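Local coordinates for protein agarase (Pseudoalteromonas fuliginea, PDB 6XJ9) that probably hydrolyses the beta-1,4-linkages of agarose as a family 50 glycoside hydrolase from a marine bacterium, at residues Pro473-Pro478 and Ala595-Ser600; Lys519-Ile524 and Pro626-Lys631; Ala540-Leu545 and Ser588-Ala593; Val574-Asp577 and Glu582-Val585. One frame throughout, in Å; residues are numbered along the deposited sequence.

Interaction 1. Residues Pro473-Pro478 and Ala595-Ser600; sequences PDVFDP and ADKYFS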
# COMPACT_ATOMS: atom_id res chain seq x y z
N PRO A 473 44.53 8.53 -0.47
CA PRO A 473 45.81 7.92 -0.84
C PRO A 473 46.70 8.89 -1.59
O PRO A 473 46.24 9.62 -2.47
CB PRO A 473 45.41 6.77 -1.77
CG PRO A 473 44.05 7.20 -2.32
CD PRO A 473 43.38 7.96 -1.19
N ASP A 474 48.00 8.89 -1.26
CA ASP A 474 48.92 9.56 -2.17
C ASP A 474 49.17 8.62 -3.34
O ASP A 474 49.98 7.69 -3.25
CB ASP A 474 50.23 9.99 -1.52
CG ASP A 474 51.06 10.85 -2.46
OD1 ASP A 474 51.04 10.58 -3.70
OD2 ASP A 474 51.68 11.80 -1.96
N VAL A 475 48.47 8.90 -4.44
CA VAL A 475 48.35 7.95 -5.54
C VAL A 475 49.63 7.92 -6.37
O VAL A 475 49.80 7.02 -7.20
CB VAL A 475 47.09 8.21 -6.39
CG1 VAL A 475 45.83 7.93 -5.59
CG2 VAL A 475 47.06 9.62 -6.96
N PHE A 476 50.54 8.88 -6.14
CA PHE A 476 51.84 8.90 -6.80
C PHE A 476 52.89 8.15 -5.96
O PHE A 476 54.04 8.06 -6.37
CB PHE A 476 52.29 10.33 -7.13
CG PHE A 476 51.54 10.97 -8.26
CD1 PHE A 476 51.87 10.71 -9.59
CD2 PHE A 476 50.47 11.83 -8.02
CE1 PHE A 476 51.17 11.30 -10.63
CE2 PHE A 476 49.76 12.41 -9.06
CZ PHE A 476 50.11 12.14 -10.36
N ASP A 477 52.48 7.64 -4.79
CA ASP A 477 53.35 6.81 -3.98
C ASP A 477 53.36 5.41 -4.59
O ASP A 477 52.31 4.78 -4.69
CB ASP A 477 52.93 6.80 -2.50
CG ASP A 477 53.75 5.90 -1.58
OD1 ASP A 477 54.84 5.45 -2.01
OD2 ASP A 477 53.31 5.65 -0.44
N PRO A 478 54.52 4.87 -5.05
CA PRO A 478 54.55 3.55 -5.67
C PRO A 478 53.81 2.50 -4.84
O PRO A 478 53.15 1.64 -5.41
CB PRO A 478 56.05 3.25 -5.83
CG PRO A 478 56.66 4.63 -6.00
CD PRO A 478 55.84 5.54 -5.11
N ALA A 595 43.17 12.84 -9.56
CA ALA A 595 42.13 11.85 -9.83
C ALA A 595 42.51 10.98 -11.03
O ALA A 595 42.21 9.79 -11.07
CB ALA A 595 40.81 12.54 -10.06
N ASP A 596 43.19 11.59 -12.01
CA ASP A 596 43.60 10.85 -13.20
C ASP A 596 44.54 9.69 -12.82
O ASP A 596 44.41 8.58 -13.37
CB ASP A 596 44.24 11.77 -14.23
CG ASP A 596 44.82 10.99 -15.39
OD1 ASP A 596 44.07 10.70 -16.33
OD2 ASP A 596 46.00 10.66 -15.31
N LYS A 597 45.48 9.95 -11.91
CA LYS A 597 46.42 8.94 -11.47
C LYS A 597 45.69 7.90 -10.62
O LYS A 597 45.94 6.70 -10.75
CB LYS A 597 47.63 9.59 -10.77
CG LYS A 597 48.69 8.64 -10.23
CD LYS A 597 49.50 7.92 -11.30
CE LYS A 597 50.68 7.14 -10.74
NZ LYS A 597 51.27 6.23 -11.76
N TYR A 598 44.75 8.36 -9.78
CA TYR A 598 43.96 7.40 -9.02
C TYR A 598 43.32 6.39 -9.96
O TYR A 598 43.47 5.18 -9.77
CB TYR A 598 42.86 8.04 -8.16
CG TYR A 598 41.92 7.02 -7.55
CD1 TYR A 598 42.32 6.27 -6.45
CD2 TYR A 598 40.66 6.77 -8.06
CE1 TYR A 598 41.50 5.31 -5.88
CE2 TYR A 598 39.82 5.82 -7.50
CZ TYR A 598 40.24 5.09 -6.40
OH TYR A 598 39.44 4.14 -5.82
N PHE A 599 42.56 6.90 -10.94
CA PHE A 599 41.78 6.03 -11.81
C PHE A 599 42.67 5.22 -12.74
O PHE A 599 42.31 4.11 -13.11
CB PHE A 599 40.67 6.81 -12.52
CG PHE A 599 39.55 7.15 -11.58
CD1 PHE A 599 38.64 6.18 -11.18
CD2 PHE A 599 39.41 8.44 -11.06
CE1 PHE A 599 37.62 6.47 -10.29
CE2 PHE A 599 38.38 8.73 -10.17
CZ PHE A 599 37.50 7.75 -9.78
N SER A 600 43.82 5.79 -13.12
CA SER A 600 44.76 5.11 -14.00
C SER A 600 45.32 3.87 -13.29
O SER A 600 45.43 2.82 -13.91
CB SER A 600 45.86 6.05 -14.41
OG SER A 600 46.79 5.38 -15.22
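In the loop between strand 471-473 and helix 478-495, a type I beta turn from D474 to D477 sets V475 and F476 against K597 and Y598 of helix 584-609. The aliphatic part of K597 lies over one face of the F476 ring, with K597 CG 3.7 Å from the ring centroid and 14° off its normal, a CH-pi contact. K597 CB comes within 3.6 Å of F476 CZ. With its CG anti to the backbone N (chi1 179°), K597 leaves the helix toward the turn, then bends at chi2 to carry CD and CE along the CD1-CE1 side of the ring. V475 splits its two methyls: CG2 touches K597 CG at 3.8 Å, while CG1 reaches Y598 CB at 3.9 Å and lies in plane at the edge of the tyrosine ring, whose OH bonds D507. Within the turn, D474 OD1 accepts F476 N at 3.0 Å, an Asx turn. Without the F476 ring, as with an alanine here, the K597 methylenes would probably lose their aromatic cover and that chain would be freer to turn. The grip across this contact is therefore apolar, while D474 OD1 both shapes the turn through F476 N and links it to helix 537-550 through T538 OG1.

Interaction 2. Residues Lys519-Ile524 and Pro626-Lys631; sequences KSHYGI and PIEVVK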
# COMPACT_ATOMS: atom_id res chain seq x y z
N LYS A 519 37.56 25.97 -0.71
CA LYS A 519 38.26 25.17 0.28
C LYS A 519 37.77 23.72 0.24
O LYS A 519 38.56 22.79 0.36
CB LYS A 519 38.09 25.81 1.66
CG LYS A 519 39.19 25.48 2.66
CD LYS A 519 39.03 26.25 3.95
CE LYS A 519 39.73 27.59 3.92
NZ LYS A 519 39.57 28.31 5.21
N SER A 520 36.45 23.53 0.10
CA SER A 520 35.86 22.19 0.09
C SER A 520 36.20 21.46 -1.20
O SER A 520 36.39 20.25 -1.22
CB SER A 520 34.37 22.29 0.25
OG SER A 520 34.04 22.45 1.62
N HIS A 521 36.20 22.21 -2.30
CA HIS A 521 36.36 21.66 -3.63
C HIS A 521 37.81 21.24 -3.84
O HIS A 521 38.08 20.11 -4.26
CB HIS A 521 35.89 22.69 -4.66
CG HIS A 521 35.80 22.17 -6.06
ND1 HIS A 521 34.98 22.75 -7.00
CD2 HIS A 521 36.45 21.16 -6.69
CE1 HIS A 521 35.09 22.10 -8.14
NE2 HIS A 521 36.00 21.13 -7.97
N TYR A 522 38.73 22.15 -3.53
CA TYR A 522 40.13 21.94 -3.90
C TYR A 522 40.97 21.69 -2.66
O TYR A 522 42.17 21.95 -2.67
CB TYR A 522 40.64 23.13 -4.73
CG TYR A 522 39.90 23.31 -6.03
CD1 TYR A 522 40.02 22.39 -7.06
CD2 TYR A 522 39.06 24.38 -6.22
CE1 TYR A 522 39.34 22.53 -8.25
CE2 TYR A 522 38.37 24.55 -7.41
CZ TYR A 522 38.50 23.62 -8.43
OH TYR A 522 37.81 23.78 -9.59
N GLY A 523 40.34 21.14 -1.61
CA GLY A 523 41.04 20.87 -0.35
C GLY A 523 42.31 20.04 -0.52
O GLY A 523 43.34 20.36 0.08
N ILE A 524 42.24 18.98 -1.33
CA ILE A 524 43.36 18.08 -1.55
C ILE A 524 44.52 18.87 -2.16
O ILE A 524 45.67 18.64 -1.82
CB ILE A 524 42.95 16.90 -2.45
CG1 ILE A 524 41.91 15.99 -1.81
CG2 ILE A 524 44.19 16.12 -2.91
CD1 ILE A 524 42.45 15.17 -0.66
N PRO A 626 33.34 16.31 -7.44
CA PRO A 626 33.95 17.38 -8.23
C PRO A 626 33.97 16.96 -9.70
O PRO A 626 34.30 15.82 -10.02
CB PRO A 626 35.39 17.46 -7.71
CG PRO A 626 35.31 16.88 -6.30
CD PRO A 626 34.22 15.83 -6.36
N ILE A 627 33.61 17.90 -10.59
CA ILE A 627 33.61 17.64 -12.03
C ILE A 627 34.98 17.15 -12.50
O ILE A 627 35.05 16.32 -13.40
CB ILE A 627 33.10 18.85 -12.86
CG1 ILE A 627 32.75 18.46 -14.30
CG2 ILE A 627 34.10 20.00 -12.83
CD1 ILE A 627 31.53 17.55 -14.44
N GLU A 628 36.07 17.62 -11.88
CA GLU A 628 37.41 17.25 -12.32
C GLU A 628 37.64 15.75 -12.10
O GLU A 628 38.35 15.09 -12.86
CB GLU A 628 38.47 18.04 -11.55
CG GLU A 628 38.52 19.51 -11.93
CD GLU A 628 37.68 20.46 -11.09
OE1 GLU A 628 36.78 19.98 -10.36
OE2 GLU A 628 37.94 21.69 -11.15
N VAL A 629 37.05 15.24 -11.02
CA VAL A 629 37.24 13.87 -10.60
C VAL A 629 36.38 12.98 -11.49
O VAL A 629 36.82 11.93 -11.94
CB VAL A 629 36.93 13.70 -9.10
CG1 VAL A 629 37.02 12.25 -8.64
CG2 VAL A 629 37.84 14.59 -8.25
N VAL A 630 35.15 13.44 -11.79
CA VAL A 630 34.26 12.68 -12.65
C VAL A 630 34.88 12.58 -14.05
O VAL A 630 34.87 11.52 -14.67
CB VAL A 630 32.84 13.29 -12.74
CG1 VAL A 630 31.98 12.49 -13.72
CG2 VAL A 630 32.15 13.37 -11.40
N LYS A 631 35.40 13.72 -14.53
CA LYS A 631 36.05 13.81 -15.82
C LYS A 631 37.24 12.85 -15.88
O LYS A 631 37.39 12.13 -16.85
CB LYS A 631 36.42 15.27 -16.15
CG LYS A 631 37.10 15.47 -17.50
CD LYS A 631 37.60 16.90 -17.72
CE LYS A 631 38.57 16.98 -18.88
NZ LYS A 631 38.97 18.38 -19.16
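H521 and P626 bring the two backbones closest, their CA atoms 6.7 Å apart, where two helix junctions face each other in what is, in this family, probably a (beta/alpha)8-barrel domain. Residues 519-524 follow strand 501-506, whereas helix 627-634 lies between strands 620-621 and 640-643. Y522 is the first residue beyond helix 518-521 and takes the N-cap position of helix 523-529; P626 is at the N-cap position of helix 627-634. From the first turn of that helix, E628 presents its carboxylate to both rings. H521 NE2 donates to E628 OE1 at 2.8 Å with an N-H...O angle of 155°, a His-carboxylate hydrogen bond close to the imidazole plane. Y522 OH donates to E628 OE2 at 2.6 Å. Both oxygens are met on their syn sides, and both rings stand steeply to the carboxylate, the imidazole plane 78° from it. These two bonds, one to each oxygen, fix the rotation of the buried acid. E628 bends at chi2 to meet them, and S588 OG of helix 584-609 is a probable further partner of OE2. Y522 CZ lies over the centre of one face of the H521 ring. P626 CB comes 3.7 Å from H521 NE2.

Interaction 3. Residues Ala540-Leu545 and Ser588-Ala593; sequences AEFSRL and SILLTA
F542 and L545 of helix 537-550 pack against L590 and A593 of helix 584-609, a helix-helix contact in the helical layer between strands 501-506 and 614-615. The axes of the two segments are inclined at 134° between their N-to-C directions and approach to 10.3 Å. The contact itself is apolar. L590 CB sits over the centre of one face of the F542 ring, 3.9 Å from the centroid and 12° off the normal, a CH-pi contact. The phenylalanine offers that face because its chi2 is close to zero (-3°). The methyl L590 CD2 lies 3.7 Å from F542 CD1, and CD1 of the same leucine leans on the ring near CG and CD2. On the ring's flank, F542 CE1 comes 3.4 Å from the backbone L590 O. One turn on, L545 CD1 rests on A593 CB at 3.5 Å and, more loosely, on L590 CD2 at 4.1 Å. V525 and L529 of helix 523-529 also pack on L590. Two sets of polar bonds lie within one helix or the other. R544 holds E541 side-on, NE to OE1 and NH1 to OE2, with NH1 2.7 Å from E541 OE2 in a salt bridge. On the other helix, S588 O accepts both from T592 N and from T592 OG1, which reach it from opposite faces of the carbonyl plane, the hydroxyl OG1 lying 2.7 Å from S588 O.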
# COMPACT_ATOMS: atom_id res chain seq x y z
N ALA A 540 55.18 16.51 -5.38
CA ALA A 540 56.22 16.44 -6.39
C ALA A 540 55.60 16.48 -7.79
O ALA A 540 56.16 17.12 -8.69
CB ALA A 540 57.08 15.22 -6.19
N GLU A 541 54.42 15.85 -7.96
CA GLU A 541 53.74 15.89 -9.25
C GLU A 541 53.17 17.28 -9.52
O GLU A 541 53.26 17.76 -10.65
CB GLU A 541 52.67 14.81 -9.41
CG GLU A 541 51.96 14.84 -10.76
CD GLU A 541 52.80 14.39 -11.96
OE1 GLU A 541 54.00 14.07 -11.78
OE2 GLU A 541 52.25 14.38 -13.08
N PHE A 542 52.57 17.91 -8.50
CA PHE A 542 52.01 19.24 -8.64
C PHE A 542 53.11 20.24 -9.03
O PHE A 542 52.88 21.13 -9.85
CB PHE A 542 51.31 19.67 -7.34
CG PHE A 542 50.00 18.98 -7.02
CD1 PHE A 542 49.42 18.06 -7.88
CD2 PHE A 542 49.31 19.30 -5.85
CE1 PHE A 542 48.21 17.45 -7.57
CE2 PHE A 542 48.10 18.69 -5.54
CZ PHE A 542 47.55 17.77 -6.41
N SER A 543 54.29 20.10 -8.44
CA SER A 543 55.43 20.95 -8.77
C SER A 543 55.80 20.80 -10.25
O SER A 543 56.05 21.79 -10.92
CB SER A 543 56.60 20.63 -7.88
OG SER A 543 56.35 21.09 -6.55
N ARG A 544 55.80 19.54 -10.74
CA ARG A 544 56.15 19.21 -12.11
C ARG A 544 55.24 19.96 -13.08
O ARG A 544 55.72 20.60 -14.02
CB ARG A 544 56.12 17.69 -12.31
CG ARG A 544 56.81 17.19 -13.57
CD ARG A 544 56.63 15.72 -13.85
NE ARG A 544 55.27 15.29 -14.17
CZ ARG A 544 54.60 15.56 -15.30
NH1 ARG A 544 53.37 15.10 -15.46
NH2 ARG A 544 55.16 16.29 -16.25
N LEU A 545 53.92 19.93 -12.81
CA LEU A 545 52.89 20.44 -13.71
C LEU A 545 52.90 21.96 -13.78
O LEU A 545 52.64 22.54 -14.84
CB LEU A 545 51.51 19.94 -13.27
CG LEU A 545 51.26 18.45 -13.48
CD1 LEU A 545 50.00 17.98 -12.77
CD2 LEU A 545 51.18 18.13 -14.97
N SER A 588 42.27 23.24 -10.75
CA SER A 588 41.51 22.30 -11.55
C SER A 588 42.43 21.29 -12.23
O SER A 588 42.10 20.11 -12.31
CB SER A 588 40.67 23.04 -12.54
OG SER A 588 39.53 22.28 -12.87
N ILE A 589 43.58 21.77 -12.73
CA ILE A 589 44.57 20.94 -13.40
C ILE A 589 45.15 19.95 -12.40
O ILE A 589 45.30 18.76 -12.70
CB ILE A 589 45.66 21.83 -14.06
CG1 ILE A 589 45.17 22.45 -15.37
CG2 ILE A 589 46.97 21.07 -14.25
CD1 ILE A 589 46.09 23.51 -15.95
N LEU A 590 45.42 20.45 -11.18
CA LEU A 590 46.05 19.67 -10.13
C LEU A 590 45.07 18.61 -9.61
O LEU A 590 45.43 17.44 -9.52
CB LEU A 590 46.57 20.60 -9.03
CG LEU A 590 47.68 21.57 -9.45
CD1 LEU A 590 48.22 22.38 -8.27
CD2 LEU A 590 48.82 20.85 -10.16
N LEU A 591 43.82 19.01 -9.35
CA LEU A 591 42.81 18.04 -8.91
C LEU A 591 42.55 16.98 -10.00
O LEU A 591 42.49 15.79 -9.69
CB LEU A 591 41.53 18.74 -8.46
CG LEU A 591 40.42 17.80 -7.96
CD1 LEU A 591 40.92 16.97 -6.78
CD2 LEU A 591 39.18 18.59 -7.55
N THR A 592 42.42 17.40 -11.26
CA THR A 592 42.26 16.43 -12.34
C THR A 592 43.43 15.45 -12.35
O THR A 592 43.22 14.25 -12.52
CB THR A 592 42.13 17.11 -13.71
OG1 THR A 592 41.03 18.01 -13.63
CG2 THR A 592 41.88 16.13 -14.84
N ALA A 593 44.66 15.96 -12.19
CA ALA A 593 45.87 15.15 -12.26
C ALA A 593 45.88 14.10 -11.15
O ALA A 593 46.27 12.95 -11.36
CB ALA A 593 47.10 16.04 -12.19

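Interaction 4. Residues Val574-Asp577 and Glu582-Val585; sequences VTID and EQLV
Q583 carries most of this contact, its side chain spanning the short connection between the loop after helix 567-572 and helix 584-609, and ending against I576 and D577. Its amide takes hold of the backbone of D577 at two points. NE2 of Q583 donates directly to D577 O at 2.7 Å, with an N-H...O angle of 145°; the carbonyl oxygen lies near the amide plane of the glutamine, whereas the donor sits 31° out of the carbonyl plane. OE1 of Q583 works through a water, which donates to it at 2.8 Å. That same water accepts from D577 N at 2.7 Å. Q583 reaches across because its CG stands between the backbone N and the carbonyl carbon (chi1 71°), after which the chain runs out extended. I576 packs against the carbonyl end of the amide, the two side chains crossing at about a right angle: its CB lies 3.6 Å from Q583 OE1, and its CG2 is next nearest. W560 of helix 553-560 touches both I576 and Q583, and I526 and L529 of helix 523-529 pack on I576. The carboxylate of D577 turns instead to K579 N. A leucine in place of Q583 would probably leave D577 O without this donor and the bridging water without this acceptor, loosening the connection. The Q583 side chain thus holds both the C=O and, through water, the N-H of D577, which gives its NE2 and OE1 distinct roles and probably sets the amide's rotation.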
# COMPACT_ATOMS: atom_id res chain seq x y z
N VAL A 574 53.84 25.92 -0.23
CA VAL A 574 53.19 27.19 -0.52
C VAL A 574 51.91 27.27 0.30
O VAL A 574 51.15 26.30 0.34
CB VAL A 574 52.83 27.35 -2.01
CG1 VAL A 574 52.47 28.79 -2.36
CG2 VAL A 574 53.88 26.80 -2.95
N THR A 575 51.66 28.43 0.90
CA THR A 575 50.34 28.74 1.42
C THR A 575 49.61 29.57 0.38
O THR A 575 49.95 30.73 0.19
CB THR A 575 50.41 29.51 2.75
OG1 THR A 575 51.21 28.73 3.64
CG2 THR A 575 49.05 29.77 3.35
N ILE A 576 48.61 28.98 -0.30
CA ILE A 576 47.91 29.70 -1.36
C ILE A 576 47.01 30.77 -0.75
O ILE A 576 46.60 30.66 0.41
CB ILE A 576 47.12 28.78 -2.32
CG1 ILE A 576 46.06 27.93 -1.60
CG2 ILE A 576 48.06 27.92 -3.15
CD1 ILE A 576 44.72 28.62 -1.44
N ASP A 577 46.71 31.79 -1.56
CA ASP A 577 45.77 32.84 -1.21
C ASP A 577 44.35 32.35 -1.51
O ASP A 577 43.97 32.26 -2.67
CB ASP A 577 46.10 34.13 -1.98
CG ASP A 577 45.19 35.29 -1.62
OD1 ASP A 577 44.15 35.04 -0.98
OD2 ASP A 577 45.54 36.44 -1.97
N GLU A 582 42.42 33.56 -9.95
CA GLU A 582 43.15 33.26 -11.17
C GLU A 582 43.75 31.86 -11.10
O GLU A 582 43.82 31.17 -12.11
CB GLU A 582 44.22 34.32 -11.47
CG GLU A 582 43.67 35.65 -11.96
CD GLU A 582 42.88 36.43 -10.93
OE1 GLU A 582 43.29 36.44 -9.76
OE2 GLU A 582 41.83 36.99 -11.29
N GLN A 583 44.16 31.44 -9.90
CA GLN A 583 44.83 30.16 -9.69
C GLN A 583 43.87 28.98 -9.86
O GLN A 583 44.34 27.85 -9.96
CB GLN A 583 45.39 30.08 -8.27
CG GLN A 583 44.31 29.93 -7.21
CD GLN A 583 44.83 30.28 -5.84
OE1 GLN A 583 46.00 30.04 -5.52
NE2 GLN A 583 43.96 30.83 -5.01
N LEU A 584 42.55 29.23 -9.89
CA LEU A 584 41.59 28.14 -9.82
C LEU A 584 41.69 27.26 -11.07
O LEU A 584 41.32 26.08 -11.05
CB LEU A 584 40.17 28.68 -9.60
CG LEU A 584 39.88 29.27 -8.21
CD1 LEU A 584 38.40 29.62 -8.07
CD2 LEU A 584 40.30 28.32 -7.08
N VAL A 585 42.26 27.81 -12.15
CA VAL A 585 42.44 27.03 -13.37
C VAL A 585 43.52 25.97 -13.11
O VAL A 585 43.39 24.82 -13.53
CB VAL A 585 42.71 27.91 -14.61
CG1 VAL A 585 43.29 27.12 -15.77
CG2 VAL A 585 41.47 28.65 -15.07
O HOH W 1 47.44 32.00 -4.11

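Following the chain from the N terminus, 473-478 comes first and waits for helix 584-609 before interaction 1 closes its loop. Residues 519-524 start a second long loop that ends at 626-631, so interactions 1 and 2 cross. Interaction 3, joining 540-545 to 588-593, falls within both, and interaction 4, from 574-577 to 582-585, is the innermost closure. Helix 584-609 is the common spine: it serves interactions 4, 3 and 1 in turn, and through S588, beside E628, it meets interaction 2. A595 packs on V629 between interactions 1 and 2, while F476 touches E541 between interactions 1 and 3. Together they tie helices 518-521, 537-550 and 627-634 around that spine.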